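Local structure of putative uncharacterized protein (Streptococcus suis, 4XZ7) at residues Q260-C264 and V265-T269; T73-I76 and H77-P80. The protein has transglutaminase activity and antiphagocytic properties as a virulence factor, this chain being an N-terminal piece that contains the transglutaminase-like domain. All coordinates share one frame; numbering follows the deposited sequence.

Coming from the N terminus, the chain first meets contact 2, where residues 73-80 fold back on themselves: strand 74-76 turns at once into strand 79-86, closing a tight hairpin in the sheet that also includes strand 36-40. Well over a hundred residues later comes contact 1, inside the transglutaminase-like region, where the short strand 261-262 runs straight into helix 264-277. Nothing is looped out there; the helix's first turn is closed. The two contacts follow in series, neither nesting nor crossing. They lie on opposite sides of the chain's centre. The centres of contact 1 and contact 2 are about 51 Å apart, and the nearest atoms of contact 1 and contact 2 are about 34 Å apart.

Contact 1. Residues Q260-C264 and V265-T269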
ATOM      1  N   GLN B 260      12.966 -15.654  -4.082  1.00 20.89           N
ATOM      2  CA  GLN B 260      14.370 -16.056  -4.202  1.00 26.44           C
ATOM      3  C   GLN B 260      15.325 -14.915  -3.850  1.00 26.07           C
ATOM      4  O   GLN B 260      16.473 -14.868  -4.297  1.00 27.16           O
ATOM      5  CB  GLN B 260      14.649 -16.582  -5.610  1.00 33.81           C
ATOM      6  CG  GLN B 260      13.681 -17.675  -6.056  1.00 36.37           C
ATOM      7  CD  GLN B 260      14.150 -18.383  -7.307  1.00 37.17           C
ATOM      8  OE1 GLN B 260      14.152 -17.809  -8.390  1.00 33.01           O
ATOM      9  NE2 GLN B 260      14.574 -19.633  -7.157  1.00 40.69           N
ATOM     10  N   LYS B 261      14.837 -14.004  -3.022  1.00 25.21           N
ATOM     11  CA  LYS B 261      15.598 -12.844  -2.616  1.00 20.29           C
ATOM     12  C   LYS B 261      15.111 -12.515  -1.224  1.00 26.97           C
ATOM     13  O   LYS B 261      13.903 -12.355  -0.999  1.00 18.19           O
ATOM     14  CB  LYS B 261      15.381 -11.671  -3.573  1.00 17.95           C
ATOM     15  CG  LYS B 261      16.309 -10.482  -3.376  1.00 24.24           C
ATOM     16  CD  LYS B 261      15.963  -9.412  -4.422  1.00 30.63           C
ATOM     17  CE  LYS B 261      16.944  -8.267  -4.436  1.00 32.14           C
ATOM     18  NZ  LYS B 261      16.393  -7.184  -5.284  1.00 35.88           N
ATOM     19  N   ALA B 262      16.038 -12.420  -0.282  1.00 18.74           N
ATOM     20  CA  ALA B 262      15.631 -12.401   1.114  1.00 23.82           C
ATOM     21  C   ALA B 262      16.671 -11.759   2.021  1.00 18.89           C
ATOM     22  O   ALA B 262      17.825 -11.550   1.621  1.00 19.01           O
ATOM     23  CB  ALA B 262      15.329 -13.830   1.586  1.00 19.55           C
ATOM     24  N   MET B 263      16.235 -11.421   3.202  1.00 18.87           N
ATOM     25  CA  MET B 263      17.074 -11.004   4.276  1.00 19.08           C
ATOM     26  C   MET B 263      17.032 -12.003   5.399  1.00 19.76           C
ATOM     27  O   MET B 263      16.411 -12.995   5.264  1.00 23.18           O
ATOM     28  CB  MET B 263      16.644  -9.652   4.763  1.00 18.52           C
ATOM     29  CG  MET B 263      17.126  -8.590   3.863  1.00 23.60           C
ATOM     30  SD  MET B 263      16.373  -7.017   4.033  1.00 37.87           S
ATOM     31  CE  MET B 263      16.512  -6.636   5.729  1.00 68.40           C
ATOM     32  N   CYS B 264      17.693 -11.686   6.491  1.00 20.04           N
ATOM     33  CA  CYS B 264      17.920 -12.616   7.579  1.00 20.82           C
ATOM     34  C   CYS B 264      16.685 -13.338   8.134  1.00 21.02           C
ATOM     35  O   CYS B 264      16.722 -14.509   8.309  1.00 21.69           O
ATOM     36  CB  CYS B 264      18.773 -12.005   8.708  1.00 20.00           C
ATOM     37  SG  CYS B 264      18.045 -10.662   9.641  1.00 20.00           S
ATOM     38  N   VAL B 265      15.617 -12.613   8.389  1.00 20.53           N
ATOM     39  CA  VAL B 265      14.420 -13.210   8.882  1.00 20.81           C
ATOM     40  C   VAL B 265      13.870 -14.173   7.856  1.00 24.81           C
ATOM     41  O   VAL B 265      13.487 -15.232   8.205  1.00 21.49           O
ATOM     42  CB  VAL B 265      13.363 -12.195   9.337  1.00 27.89           C
ATOM     43  CG1 VAL B 265      12.077 -12.897   9.702  1.00 20.61           C
ATOM     44  CG2 VAL B 265      13.870 -11.411  10.524  1.00 24.28           C
ATOM     45  N   GLY B 266      13.894 -13.803   6.590  1.00 20.36           N
ATOM     46  CA  GLY B 266      13.458 -14.731   5.558  1.00 20.50           C
ATOM     47  C   GLY B 266      14.240 -16.032   5.553  1.00 21.32           C
ATOM     48  O   GLY B 266      13.672 -17.116   5.699  1.00 21.90           O
ATOM     49  N   PHE B 267      15.557 -15.925   5.384  1.00 21.45           N
ATOM     50  CA  PHE B 267      16.435 -17.092   5.499  1.00 22.31           C
ATOM     51  C   PHE B 267      16.142 -17.947   6.734  1.00 23.05           C
ATOM     52  O   PHE B 267      16.021 -19.158   6.633  1.00 25.48           O
ATOM     53  CB  PHE B 267      17.890 -16.654   5.552  1.00 22.39           C
ATOM     54  CG  PHE B 267      18.500 -16.363   4.214  1.00 26.52           C
ATOM     55  CD1 PHE B 267      19.282 -17.318   3.577  1.00 22.77           C
ATOM     56  CD2 PHE B 267      18.340 -15.118   3.618  1.00 21.26           C
ATOM     57  CE1 PHE B 267      19.878 -17.044   2.359  1.00 22.60           C
ATOM     58  CE2 PHE B 267      18.934 -14.830   2.394  1.00 23.82           C
ATOM     59  CZ  PHE B 267      19.709 -15.790   1.764  1.00 21.73           C
ATOM     60  N   SER B 268      16.037 -17.312   7.895  1.00 23.72           N
ATOM     61  CA  SER B 268      15.865 -18.032   9.159  1.00 24.49           C
ATOM     62  C   SER B 268      14.488 -18.695   9.264  1.00 30.06           C
ATOM     63  O   SER B 268      14.353 -19.776   9.850  1.00 24.78           O
ATOM     64  CB  SER B 268      16.078 -17.092  10.355  1.00 25.19           C
ATOM     65  OG  SER B 268      17.371 -16.486  10.324  1.00 25.78           O
ATOM     66  N   THR B 269      13.465 -18.057   8.705  1.00 23.24           N
ATOM     67  CA  THR B 269      12.111 -18.624   8.756  1.00 23.47           C
ATOM     68  C   THR B 269      11.974 -19.837   7.833  1.00 23.97           C
ATOM     69  O   THR B 269      11.406 -20.868   8.214  1.00 24.73           O
ATOM     70  CB  THR B 269      11.056 -17.581   8.377  1.00 22.64           C
ATOM     71  OG1 THR B 269      11.154 -16.458   9.271  1.00 22.29           O
ATOM     72  CG2 THR B 269       9.661 -18.186   8.426  1.00 22.96           C
TER
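Hydrogen bonds from Phe267 and Ser268 back to Met263 and Cys264 set the first turn of the helix. Phe267 N gives a bond of 3.1 Å to Met263 O, the carbonyl of the N-cap residue. Cys264 O is gripped twice by Ser268: its N and its OG each come to 2.9 Å, from opposite faces of the carbonyl plane. The hydroxyl manages this because chi1 of -58° swings OG beside its own backbone N, toward the N-terminal end of the helix. Val265 O likewise takes two bonds from Thr269, from N and from OG1, the hydroxyl 2.8 Å away and above the carbonyl plane.

Apolar contact is modest and comes mostly from Phe267. Its CE2 is 3.8 Å from Ala262 CB, the methyl standing well out of the ring plane. Two carbonyl oxygens lie at the ring's edge, near its plane, Met263 O 3.3 Å from CD2 and Ala262 O 3.5 Å from CE2.

A cysteine at the start of a helix that packs on a sheet is the usual place of the transglutaminase nucleophile, consistent with such a role for Cys264. Its side chain touches His295 and Ala296 of strand 294-302 and Tyr230 of strand 229-230. Met263 packs on Tyr247 of helix 245-251, Val265 meets Tyr169 of the second subunit, and strand 261-262 pairs in parallel with strand 229-230.

Contact 2. Residues T73-I76 and H77-P80; sequences TQNI and HDFP
Ile76 and Phe79 flank the two-residue loop, His77 and Asp78, of a beta hairpin. Both loop residues have left-handed backbone angles, resembling a type I' turn. Ile76 N bonds to Phe79 O at 3.0 Å, almost straight at 174°; the return bond from Phe79 N to Ile76 O is also 3.0 Å but bent, its donor standing well above the carbonyl plane. Behind the turn, Asn75 N donates to Asn154 OD1, and Gln74 OE1 accepts from Asn154 N.

The side chains divide between two faces. On one, Asn75 is antiparallel to Pro80 in a non-hydrogen-bonded pair. The amide of Asn75 is carried toward the turn by a fully extended first torsion (chi1 -180°, CG opposite the backbone N), so OD1 comes 3.1 Å from Asp78 CA. ND2 is 3.7 Å from Asp78 OD2, the two groups lying side by side with their planes 36° apart. Further from the turn, Thr73 and Pro80 run alongside each other, pointing the same way, and Thr73 CB sits 3.8 Å from Pro80 CB.

On the other face Ile76 sends CG2 beside its own carbonyl, 3.4 Å from His77 N, while CG1 turns back beside the backbone N; the branch and the imidazole cross at a slant. Leu39 of strand 36-40 meets Ile76, and His37 of that strand stacks on Phe79. Over one face of the Phe79 ring, shifted toward its rim, lies Pro80 CD, 3.5 Å above the plane.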
ATOM      1  N   THR B  73     -16.870  -8.041 -35.285  1.00 23.86           N
ATOM      2  CA  THR B  73     -15.439  -7.825 -35.460  1.00 23.37           C
ATOM      3  C   THR B  73     -15.132  -6.784 -36.527  1.00 23.24           C
ATOM      4  O   THR B  73     -15.953  -6.507 -37.397  1.00 23.84           O
ATOM      5  CB  THR B  73     -14.693  -9.123 -35.842  1.00 25.92           C
ATOM      6  OG1 THR B  73     -15.201  -9.635 -37.085  1.00 25.05           O
ATOM      7  CG2 THR B  73     -14.834 -10.178 -34.751  1.00 24.18           C
ATOM      8  N   GLN B  74     -13.925  -6.237 -36.438  1.00 22.60           N
ATOM      9  CA  GLN B  74     -13.337  -5.325 -37.415  1.00 26.34           C
ATOM     10  C   GLN B  74     -12.208  -6.031 -38.168  1.00 24.29           C
ATOM     11  O   GLN B  74     -11.314  -6.621 -37.559  1.00 27.01           O
ATOM     12  CB  GLN B  74     -12.798  -4.067 -36.711  1.00 21.48           C
ATOM     13  CG  GLN B  74     -13.855  -3.325 -35.889  1.00 21.06           C
ATOM     14  CD  GLN B  74     -14.952  -2.720 -36.778  1.00 28.55           C
ATOM     15  OE1 GLN B  74     -14.659  -2.090 -37.803  1.00 21.68           O
ATOM     16  NE2 GLN B  74     -16.217  -2.924 -36.392  1.00 21.80           N
ATOM     17  N   ASN B  75     -12.248  -5.974 -39.490  1.00 23.62           N
ATOM     18  CA  ASN B  75     -11.256  -6.649 -40.300  1.00 25.04           C
ATOM     19  C   ASN B  75     -10.037  -5.752 -40.328  1.00 27.90           C
ATOM     20  O   ASN B  75     -10.067  -4.688 -40.931  1.00 23.94           O
ATOM     21  CB  ASN B  75     -11.804  -6.928 -41.712  1.00 30.82           C
ATOM     22  CG  ASN B  75     -10.808  -7.645 -42.615  1.00 36.22           C
ATOM     23  OD1 ASN B  75     -10.079  -8.531 -42.177  1.00 35.57           O
ATOM     24  ND2 ASN B  75     -10.772  -7.251 -43.892  1.00 37.27           N
ATOM     25  N   ILE B  76      -8.977  -6.128 -39.624  1.00 24.30           N
ATOM     26  CA  ILE B  76      -7.797  -5.278 -39.654  1.00 22.70           C
ATOM     27  C   ILE B  76      -6.602  -6.133 -40.049  1.00 29.79           C
ATOM     28  O   ILE B  76      -6.309  -7.132 -39.397  1.00 23.34           O
ATOM     29  CB  ILE B  76      -7.568  -4.578 -38.315  1.00 21.62           C
ATOM     30  CG1 ILE B  76      -8.768  -3.679 -37.970  1.00 21.52           C
ATOM     31  CG2 ILE B  76      -6.298  -3.737 -38.367  1.00 23.97           C
ATOM     32  CD1 ILE B  76      -8.615  -2.943 -36.656  1.00 20.23           C
ATOM     33  N   HIS B  77      -5.952  -5.742 -41.144  1.00 25.01           N
ATOM     34  CA  HIS B  77      -4.917  -6.545 -41.807  1.00 28.12           C
ATOM     35  C   HIS B  77      -5.350  -7.989 -41.892  1.00 28.91           C
ATOM     36  O   HIS B  77      -4.637  -8.894 -41.464  1.00 26.63           O
ATOM     37  CB  HIS B  77      -3.573  -6.440 -41.093  1.00 29.29           C
ATOM     38  CG  HIS B  77      -2.900  -5.119 -41.277  1.00 28.71           C
ATOM     39  ND1 HIS B  77      -2.711  -4.230 -40.245  1.00 29.98           N
ATOM     40  CD2 HIS B  77      -2.385  -4.529 -42.381  1.00 26.75           C
ATOM     41  CE1 HIS B  77      -2.101  -3.152 -40.698  1.00 28.23           C
ATOM     42  NE2 HIS B  77      -1.887  -3.308 -41.989  1.00 29.29           N
ATOM     43  N   ASP B  78      -6.539  -8.166 -42.448  1.00 32.17           N
ATOM     44  CA  ASP B  78      -7.145  -9.460 -42.695  1.00 34.47           C
ATOM     45  C   ASP B  78      -7.167 -10.338 -41.447  1.00 30.34           C
ATOM     46  O   ASP B  78      -6.966 -11.542 -41.526  1.00 36.39           O
ATOM     47  CB  ASP B  78      -6.432 -10.155 -43.852  1.00 43.34           C
ATOM     48  CG  ASP B  78      -6.873  -9.608 -45.206  1.00 60.37           C
ATOM     49  OD1 ASP B  78      -6.004  -9.424 -46.089  1.00 68.83           O
ATOM     50  OD2 ASP B  78      -8.091  -9.349 -45.379  1.00 56.16           O
ATOM     51  N   PHE B  79      -7.411  -9.728 -40.292  1.00 28.02           N
ATOM     52  CA  PHE B  79      -7.658 -10.531 -39.108  1.00 25.21           C
ATOM     53  C   PHE B  79      -8.758  -9.909 -38.247  1.00 24.48           C
ATOM     54  O   PHE B  79      -8.815  -8.687 -38.069  1.00 23.69           O
ATOM     55  CB  PHE B  79      -6.373 -10.717 -38.299  1.00 24.75           C
ATOM     56  CG  PHE B  79      -6.344 -12.005 -37.516  1.00 25.97           C
ATOM     57  CD1 PHE B  79      -5.979 -13.198 -38.125  1.00 26.24           C
ATOM     58  CD2 PHE B  79      -6.714 -12.028 -36.178  1.00 27.64           C
ATOM     59  CE1 PHE B  79      -5.974 -14.389 -37.404  1.00 29.87           C
ATOM     60  CE2 PHE B  79      -6.707 -13.218 -35.452  1.00 31.05           C
ATOM     61  CZ  PHE B  79      -6.339 -14.395 -36.064  1.00 25.95           C
ATOM     62  N   PRO B  80      -9.663 -10.754 -37.743  1.00 24.84           N
ATOM     63  CA  PRO B  80     -10.794 -10.196 -37.000  1.00 24.31           C
ATOM     64  C   PRO B  80     -10.364  -9.634 -35.647  1.00 27.09           C
ATOM     65  O   PRO B  80      -9.643 -10.275 -34.853  1.00 23.09           O
ATOM     66  CB  PRO B  80     -11.764 -11.380 -36.855  1.00 25.15           C
ATOM     67  CG  PRO B  80     -10.996 -12.619 -37.280  1.00 26.09           C
ATOM     68  CD  PRO B  80      -9.834 -12.175 -38.103  1.00 25.97           C
TER